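Autoinducer 2-binding protein LsrB (Clostridium saccharobutylicum DSM 13864, PDB 6DSP) binds the quorum-sensing signal autoinducer-2, here captured in its cyclic tetrahydroxytetrahydrofuran form, as a receptor of the bacterial solute-binding protein 2 family. Local coordinates at residues Q198-S212 against D224-K238. Residues are numbered along the deposited sequence; the frame is centred on the assembly and turned at random.
With PAV ((2R,4S)-2-methyl-2,3,3,4-tetrahydroxytetrahydrofuran), chain C.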
ATOM      1  N   GLN A 198       8.923   4.904   6.454  1.00 11.28           N
ATOM      2  CA  GLN A 198       9.300   4.695   5.055  1.00 11.35           C
ATOM      3  C   GLN A 198      10.720   5.140   4.758  1.00 12.81           C
ATOM      4  O   GLN A 198      11.049   5.434   3.600  1.00 14.52           O
ATOM      5  CB  GLN A 198       8.283   5.308   4.083  1.00 12.09           C
ATOM      6  CG  GLN A 198       6.906   4.731   4.334  1.00 11.90           C
ATOM      7  CD  GLN A 198       5.837   5.305   3.463  1.00 12.02           C
ATOM      8  OE1 GLN A 198       5.181   6.283   3.834  1.00 12.44           O
ATOM      9  NE2 GLN A 198       5.684   4.743   2.282  1.00 11.90           N
ATOM     10  N   ASP A 199      11.573   5.179   5.770  1.00 13.05           N
ATOM     11  CA  ASP A 199      12.970   5.514   5.591  1.00 13.56           C
ATOM     12  C   ASP A 199      13.755   4.199   5.539  1.00 13.03           C
ATOM     13  O   ASP A 199      13.731   3.431   6.501  1.00 13.38           O
ATOM     14  CB  ASP A 199      13.416   6.392   6.758  1.00 16.05           C
ATOM     15  CG  ASP A 199      14.824   6.839   6.588  1.00 20.36           C
ATOM     16  OD1 ASP A 199      15.742   6.032   6.744  1.00 20.04           O
ATOM     17  OD2 ASP A 199      14.998   7.980   6.156  1.00 25.11           O
ATOM     18  N   ALA A 200      14.429   3.939   4.418  1.00 12.59           N
ATOM     19  CA  ALA A 200      15.036   2.642   4.201  1.00 13.41           C
ATOM     20  C   ALA A 200      16.063   2.307   5.283  1.00 14.21           C
ATOM     21  O   ALA A 200      16.082   1.178   5.799  1.00 14.67           O
ATOM     22  CB  ALA A 200      15.641   2.585   2.800  1.00 14.29           C
ATOM     23  N   GLU A 201      16.923   3.258   5.649  1.00 14.78           N
ATOM     24  CA  GLU A 201      17.913   2.972   6.682  1.00 15.35           C
ATOM     25  C   GLU A 201      17.255   2.797   8.050  1.00 14.14           C
ATOM     26  O   GLU A 201      17.652   1.918   8.830  1.00 15.52           O
ATOM     27  CB  GLU A 201      19.002   4.055   6.716  1.00 18.15           C
ATOM     28  CG  GLU A 201      19.851   4.197   5.416  1.00 21.62           C
ATOM     29  CD  GLU A 201      20.799   3.036   5.164  1.00 25.40           C
ATOM     30  OE1 GLU A 201      22.017   3.244   5.021  1.00 23.90           O
ATOM     31  OE2 GLU A 201      20.339   1.894   5.084  1.00 29.95           O
ATOM     32  N   GLN A 202      16.214   3.581   8.345  1.00 13.71           N
ATOM     33  CA  GLN A 202      15.540   3.420   9.627  1.00 14.35           C
ATOM     34  C   GLN A 202      14.796   2.094   9.711  1.00 13.45           C
ATOM     35  O   GLN A 202      14.664   1.525  10.807  1.00 14.05           O
ATOM     36  CB  GLN A 202      14.582   4.598   9.903  1.00 16.95           C
ATOM     37  CG  GLN A 202      14.104   4.454  11.344  1.00 20.66           C
ATOM     38  CD  GLN A 202      13.343   5.587  11.929  1.00 23.49           C
ATOM     39  OE1 GLN A 202      12.559   6.240  11.243  1.00 22.37           O
ATOM     40  NE2 GLN A 202      13.542   5.818  13.246  1.00 24.43           N
ATOM     41  N   ALA A 203      14.288   1.588   8.595  1.00 13.10           N
ATOM     42  CA  ALA A 203      13.582   0.304   8.648  1.00 12.85           C
ATOM     43  C   ALA A 203      14.527  -0.818   9.035  1.00 12.53           C
ATOM     44  O   ALA A 203      14.113  -1.756   9.722  1.00 12.85           O
ATOM     45  CB  ALA A 203      12.962   0.023   7.295  1.00 13.33           C
ATOM     46  N   ILE A 204      15.795  -0.735   8.623  1.00 12.16           N
ATOM     47  CA  ILE A 204      16.776  -1.711   9.078  1.00 12.42           C
ATOM     48  C   ILE A 204      17.007  -1.565  10.571  1.00 12.49           C
ATOM     49  O   ILE A 204      17.038  -2.560  11.310  1.00 13.59           O
ATOM     50  CB  ILE A 204      18.106  -1.563   8.316  1.00 13.56           C
ATOM     51  CG1 ILE A 204      17.864  -1.708   6.817  1.00 14.03           C
ATOM     52  CG2 ILE A 204      19.149  -2.553   8.836  1.00 15.08           C
ATOM     53  CD1 ILE A 204      19.071  -1.268   5.965  1.00 14.51           C
ATOM     54  N   SER A 205      17.216  -0.327  11.033  1.00 13.50           N
ATOM     55  CA  SER A 205      17.510  -0.094  12.445  1.00 13.97           C
ATOM     56  C   SER A 205      16.339  -0.511  13.337  1.00 14.01           C
ATOM     57  O   SER A 205      16.522  -1.167  14.371  1.00 14.69           O
ATOM     58  CB  SER A 205      17.812   1.384  12.649  1.00 15.43           C
ATOM     59  OG  SER A 205      18.170   1.585  14.005  1.00 17.67           O
ATOM     60  N   VAL A 206      15.124  -0.125  12.965  1.00 13.89           N
ATOM     61  CA  VAL A 206      13.937  -0.583  13.688  1.00 13.34           C
ATOM     62  C   VAL A 206      13.803  -2.103  13.623  1.00 13.16           C
ATOM     63  O   VAL A 206      13.485  -2.743  14.636  1.00 13.40           O
ATOM     64  CB  VAL A 206      12.685   0.144  13.155  1.00 13.15           C
ATOM     65  CG1 VAL A 206      11.397  -0.498  13.701  1.00 13.48           C
ATOM     66  CG2 VAL A 206      12.742   1.598  13.526  1.00 13.53           C
ATOM     67  N   GLY A 207      14.053  -2.710  12.452  1.00 12.10           N
ATOM     68  CA  GLY A 207      14.011  -4.170  12.375  1.00 12.34           C
ATOM     69  C   GLY A 207      14.961  -4.818  13.354  1.00 13.11           C
ATOM     70  O   GLY A 207      14.636  -5.842  13.977  1.00 13.30           O
ATOM     71  N   GLU A 208      16.149  -4.222  13.520  1.00 12.95           N
ATOM     72  CA  GLU A 208      17.117  -4.738  14.490  1.00 13.88           C
ATOM     73  C   GLU A 208      16.630  -4.540  15.917  1.00 14.62           C
ATOM     74  O   GLU A 208      16.807  -5.423  16.775  1.00 15.58           O
ATOM     75  CB  GLU A 208      18.464  -4.033  14.288  1.00 15.33           C
ATOM     76  CG  GLU A 208      19.096  -4.424  12.977  1.00 17.61           C
ATOM     77  CD  GLU A 208      20.305  -3.615  12.605  1.00 20.94           C
ATOM     78  OE1 GLU A 208      20.413  -2.426  13.013  1.00 23.62           O
ATOM     79  OE2 GLU A 208      21.132  -4.177  11.864  1.00 21.20           O
ATOM     80  N   SER A 209      15.993  -3.397  16.193  1.00 14.34           N
ATOM     81  CA  SER A 209      15.418  -3.148  17.515  1.00 15.10           C
ATOM     82  C   SER A 209      14.372  -4.196  17.878  1.00 14.58           C
ATOM     83  O   SER A 209      14.309  -4.649  19.027  1.00 15.54           O
ATOM     84  CB  SER A 209      14.774  -1.744  17.554  1.00 17.92           C
ATOM     85  OG  SER A 209      15.719  -0.677  17.443  1.00 22.49           O
ATOM     86  N   ILE A 210      13.506  -4.560  16.936  1.00 13.74           N
ATOM     87  CA  ILE A 210      12.506  -5.583  17.237  1.00 13.96           C
ATOM     88  C   ILE A 210      13.168  -6.897  17.605  1.00 13.99           C
ATOM     89  O   ILE A 210      12.796  -7.538  18.592  1.00 14.67           O
ATOM     90  CB  ILE A 210      11.560  -5.777  16.042  1.00 14.17           C
ATOM     91  CG1 ILE A 210      10.830  -4.477  15.704  1.00 13.79           C
ATOM     92  CG2 ILE A 210      10.598  -6.943  16.310  1.00 15.15           C
ATOM     93  CD1 ILE A 210       9.965  -4.605  14.450  1.00 14.56           C
ATOM     94  N   LEU A 211      14.179  -7.316  16.826  1.00 14.14           N
ATOM     95  CA  LEU A 211      14.815  -8.596  17.076  1.00 15.08           C
ATOM     96  C   LEU A 211      15.655  -8.574  18.344  1.00 15.91           C
ATOM     97  O   LEU A 211      15.829  -9.622  18.982  1.00 18.16           O
ATOM     98  CB  LEU A 211      15.642  -8.984  15.857  1.00 14.51           C
ATOM     99  CG  LEU A 211      14.836  -9.333  14.596  1.00 15.46           C
ATOM    100  CD1 LEU A 211      15.733  -9.391  13.356  1.00 16.05           C
ATOM    101  CD2 LEU A 211      14.100 -10.666  14.815  1.00 16.12           C
ATOM    102  N   SER A 212      16.172  -7.410  18.741  1.00 15.98           N
ATOM    103  CA  SER A 212      16.944  -7.300  19.980  1.00 17.52           C
ATOM    104  C   SER A 212      16.031  -7.300  21.214  1.00 17.29           C
ATOM    105  O   SER A 212      16.351  -7.920  22.241  1.00 18.73           O
ATOM    106  CB  SER A 212      17.788  -6.020  19.947  1.00 21.37           C
ATOM    107  OG  SER A 212      18.708  -6.028  18.859  1.00 25.47           O
ATOM    108  N   ASP A 224       4.331  -2.816   4.832  1.00 11.14           N
ATOM    109  CA  ASP A 224       4.871  -1.596   4.251  1.00 10.68           C
ATOM    110  C   ASP A 224       6.085  -1.977   3.410  1.00 10.84           C
ATOM    111  O   ASP A 224       6.909  -2.798   3.823  1.00 11.84           O
ATOM    112  CB  ASP A 224       5.264  -0.611   5.344  1.00 10.77           C
ATOM    113  CG  ASP A 224       6.052   0.566   4.778  1.00 11.31           C
ATOM    114  OD1 ASP A 224       5.415   1.425   4.122  1.00 11.34           O
ATOM    115  OD2 ASP A 224       7.297   0.591   4.941  1.00 11.71           O
ATOM    116  N   SER A 225       6.205  -1.345   2.235  1.00 11.45           N
ATOM    117  CA  SER A 225       7.217  -1.683   1.243  1.00 11.81           C
ATOM    118  C   SER A 225       8.647  -1.312   1.656  1.00 11.61           C
ATOM    119  O   SER A 225       9.591  -1.743   0.983  1.00 12.23           O
ATOM    120  CB  SER A 225       6.900  -1.079  -0.113  1.00 12.63           C
ATOM    121  OG  SER A 225       7.022   0.318  -0.067  1.00 12.61           O
ATOM    122  N   THR A 226       8.816  -0.507   2.703  1.00 11.07           N
ATOM    123  CA  THR A 226      10.119  -0.207   3.277  1.00 11.07           C
ATOM    124  C   THR A 226      10.388  -1.085   4.490  1.00 11.65           C
ATOM    125  O   THR A 226      11.484  -1.643   4.640  1.00 12.28           O
ATOM    126  CB  THR A 226      10.211   1.282   3.696  1.00 12.14           C
ATOM    127  OG1 THR A 226       9.789   2.122   2.624  1.00 12.92           O
ATOM    128  CG2 THR A 226      11.629   1.647   4.017  1.00 12.67           C
ATOM    129  N   ALA A 227       9.389  -1.235   5.359  1.00 11.43           N
ATOM    130  CA  ALA A 227       9.577  -2.084   6.536  1.00 11.90           C
ATOM    131  C   ALA A 227       9.929  -3.514   6.169  1.00 11.71           C
ATOM    132  O   ALA A 227      10.739  -4.142   6.853  1.00 12.29           O
ATOM    133  CB  ALA A 227       8.308  -2.093   7.372  1.00 12.91           C
ATOM    134  N   LEU A 228       9.317  -4.071   5.108  1.00 11.65           N
ATOM    135  CA  LEU A 228       9.578  -5.473   4.784  1.00 11.51           C
ATOM    136  C   LEU A 228      11.028  -5.720   4.382  1.00 11.55           C
ATOM    137  O   LEU A 228      11.682  -6.574   4.998  1.00 12.19           O
ATOM    138  CB  LEU A 228       8.565  -5.974   3.744  1.00 11.94           C
ATOM    139  CG  LEU A 228       8.843  -7.426   3.320  1.00 12.50           C
ATOM    140  CD1 LEU A 228       8.840  -8.412   4.522  1.00 13.22           C
ATOM    141  CD2 LEU A 228       7.839  -7.884   2.275  1.00 13.29           C
ATOM    142  N   PRO A 229      11.603  -5.020   3.391  1.00 11.61           N
ATOM    143  CA  PRO A 229      13.027  -5.265   3.093  1.00 12.16           C
ATOM    144  C   PRO A 229      13.932  -4.834   4.227  1.00 12.54           C
ATOM    145  O   PRO A 229      14.962  -5.474   4.461  1.00 12.98           O
ATOM    146  CB  PRO A 229      13.273  -4.477   1.802  1.00 12.82           C
ATOM    147  CG  PRO A 229      12.135  -3.430   1.759  1.00 12.98           C
ATOM    148  CD  PRO A 229      10.950  -4.150   2.389  1.00 13.02           C
ATOM    149  N   GLY A 230      13.562  -3.800   4.985  1.00 11.71           N
ATOM    150  CA  GLY A 230      14.397  -3.424   6.114  1.00 12.39           C
ATOM    151  C   GLY A 230      14.415  -4.502   7.182  1.00 12.38           C
ATOM    152  O   GLY A 230      15.460  -4.777   7.781  1.00 12.26           O
ATOM    153  N   GLN A 231      13.253  -5.120   7.439  1.00 12.24           N
ATOM    154  CA  GLN A 231      13.191  -6.182   8.438  1.00 12.28           C
ATOM    155  C   GLN A 231      13.963  -7.409   7.973  1.00 12.28           C
ATOM    156  O   GLN A 231      14.624  -8.075   8.773  1.00 12.37           O
ATOM    157  CB  GLN A 231      11.738  -6.549   8.670  1.00 12.26           C
ATOM    158  CG  GLN A 231      11.564  -7.510   9.866  1.00 12.12           C
ATOM    159  CD  GLN A 231      11.986  -6.833  11.148  1.00 12.30           C
ATOM    160  OE1 GLN A 231      11.314  -5.896  11.598  1.00 12.83           O
ATOM    161  NE2 GLN A 231      13.071  -7.320  11.774  1.00 12.88           N
ATOM    162  N   ALA A 232      13.871  -7.734   6.680  1.00 11.83           N
ATOM    163  CA  ALA A 232      14.660  -8.844   6.159  1.00 11.97           C
ATOM    164  C   ALA A 232      16.153  -8.554   6.308  1.00 12.36           C
ATOM    165  O   ALA A 232      16.940  -9.418   6.741  1.00 13.07           O
ATOM    166  CB  ALA A 232      14.308  -9.116   4.709  1.00 13.01           C
ATOM    167  N   GLN A 233      16.569  -7.326   5.986  1.00 12.66           N
ATOM    168  CA  GLN A 233      17.981  -6.975   6.154  1.00 13.30           C
ATOM    169  C   GLN A 233      18.403  -7.069   7.621  1.00 12.45           C
ATOM    170  O   GLN A 233      19.494  -7.559   7.943  1.00 12.37           O
ATOM    171  CB  GLN A 233      18.203  -5.555   5.629  1.00 13.89           C
ATOM    172  CG  GLN A 233      19.658  -5.144   5.717  1.00 14.75           C
ATOM    173  CD  GLN A 233      20.543  -5.917   4.754  1.00 15.21           C
ATOM    174  OE1 GLN A 233      20.158  -6.123   3.582  1.00 16.18           O
ATOM    175  NE2 GLN A 233      21.716  -6.344   5.216  1.00 15.98           N
ATOM    176  N   ALA A 234      17.525  -6.631   8.533  1.00 12.43           N
ATOM    177  CA  ALA A 234      17.837  -6.735   9.953  1.00 12.92           C
ATOM    178  C   ALA A 234      18.040  -8.188  10.370  1.00 13.14           C
ATOM    179  O   ALA A 234      18.959  -8.507  11.137  1.00 13.70           O
ATOM    180  CB  ALA A 234      16.717  -6.115  10.781  1.00 12.97           C
ATOM    181  N   ALA A 235      17.183  -9.083   9.874  1.00 12.91           N
ATOM    182  CA  ALA A 235      17.317 -10.494  10.194  1.00 12.67           C
ATOM    183  C   ALA A 235      18.632 -11.024   9.659  1.00 12.87           C
ATOM    184  O   ALA A 235      19.367 -11.727  10.363  1.00 13.64           O
ATOM    185  CB  ALA A 235      16.125 -11.249   9.614  1.00 13.46           C
ATOM    186  N   GLN A 236      18.954 -10.693   8.412  1.00 12.95           N
ATOM    187  CA  GLN A 236      20.218 -11.136   7.840  1.00 13.39           C
ATOM    188  C   GLN A 236      21.412 -10.578   8.625  1.00 13.31           C
ATOM    189  O   GLN A 236      22.385 -11.301   8.898  1.00 13.29           O
ATOM    190  CB  GLN A 236      20.254 -10.712   6.379  1.00 15.73           C
ATOM    191  CG  GLN A 236      21.418 -11.293   5.648  1.00 19.98           C
ATOM    192  CD  GLN A 236      21.424 -10.792   4.239  1.00 26.68           C
ATOM    193  OE1 GLN A 236      20.649 -11.246   3.434  1.00 29.68           O
ATOM    194  NE2 GLN A 236      22.250  -9.793   3.953  1.00 29.36           N
ATOM    195  N   ASN A 237      21.333  -9.311   9.046  1.00 13.03           N
ATOM    196  CA  ASN A 237      22.380  -8.709   9.885  1.00 13.35           C
ATOM    197  C   ASN A 237      22.584  -9.473  11.187  1.00 13.33           C
ATOM    198  O   ASN A 237      23.701  -9.511  11.714  1.00 14.62           O
ATOM    199  CB  ASN A 237      22.049  -7.249  10.197  1.00 14.02           C
ATOM    200  CG  ASN A 237      22.172  -6.345   8.994  1.00 14.38           C
ATOM    201  OD1 ASN A 237      22.653  -6.735   7.937  1.00 14.73           O
ATOM    202  ND2 ASN A 237      21.736  -5.105   9.158  1.00 14.87           N
ATOM    203  N   LYS A 238      21.516 -10.066  11.730  1.00 13.91           N
ATOM    204  CA  LYS A 238      21.609 -10.845  12.954  1.00 15.44           C
ATOM    205  C   LYS A 238      21.901 -12.319  12.684  1.00 14.38           C
ATOM    206  O   LYS A 238      21.955 -13.116  13.635  1.00 14.71           O
ATOM    207  CB  LYS A 238      20.309 -10.712  13.747  1.00 19.15           C
ATOM    208  CG  LYS A 238      20.462 -11.181  15.183  1.00 24.73           C
ATOM    209  CD  LYS A 238      19.270 -10.823  16.048  1.00 28.62           C
ATOM    210  CE  LYS A 238      19.209 -11.646  17.341  1.00 30.92           C
ATOM    211  NZ  LYS A 238      18.232 -11.117  18.356  1.00 31.86           N
TER
HETATM  212  O2  PAV C 401       2.316  -1.727   1.784  1.00 16.29           O
HETATM  213  C2  PAV C 401       2.578  -0.728   0.777  1.00 12.17           C
HETATM  214  C1  PAV C 401       3.099  -1.337  -0.544  1.00 16.09           C
HETATM  215  O5  PAV C 401       3.809   0.012   1.315  1.00 11.84           O
HETATM  216  C5  PAV C 401       3.796   1.256   0.763  1.00 12.63           C
HETATM  217  C4  PAV C 401       2.445   1.437   0.046  1.00 13.53           C
HETATM  218  O4  PAV C 401       1.891   2.715   0.342  1.00 12.39           O
HETATM  219  C3  PAV C 401       1.644   0.251   0.593  1.00 12.52           C
HETATM  220  O3  PAV C 401       0.681  -0.161  -0.338  1.00 13.45           O
HETATM  221  O13 PAV C 401       1.054   0.591   1.827  1.00 12.53           O
HETATM  222  O   HOH W   1       7.033   2.187   2.013  1.00 11.92           O
HETATM  223  O   HOH W   2       8.404   2.172   7.089  1.00 12.86           O
HETATM  224  O   HOH W   3      11.682   3.835   1.162  1.00 17.11           O
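Ala234 drops its CB between the turns of helix 200-212, 3.4 Å from Gly207 C, in a hole formed by Ile204, Gly207, Glu208 and Leu211. In return Ile204 sits among Gly230, Gln233, Ala234 and Asn237, side by side with Gln233 and at about a right angle to Asn237. With no side chain at Gly207 or Gly230, the helix axes can approach to 7.3 Å, crossing at -53°. The chain of Gln231, bent at its second torsion, swings its amide back to Gly207: NE2 donates to Gly207 O at 3.1 Å from above the carbonyl plane, on the face opposite Leu211 N, while OE1 is hydrogen-bonded to His159 ND1. These neighbouring helices, joined through strand 219-222, belong to the alpha/beta lobe of the periplasmic binding fold built on the parallel sheet 187-195/155-160/219-222/246-249. At the outer edge Asn237 ND2 donates a hydrogen bond to Glu208 OE2 at 2.9 Å, on the anti side but out of the carboxylate plane, the two planes 54° apart. Toward the ligand, Gln198 and Asp224 set their amide and carboxylate nearly perpendicular (84°), and one water links Gln198 NE2, Asp224 OD1, Ser225 OG and Thr226 OG1. Asp224 OD2 caps Thr226 N and Ala227 N; Ser225 N donates to O5 of the bound autoinducer at 2.9 Å.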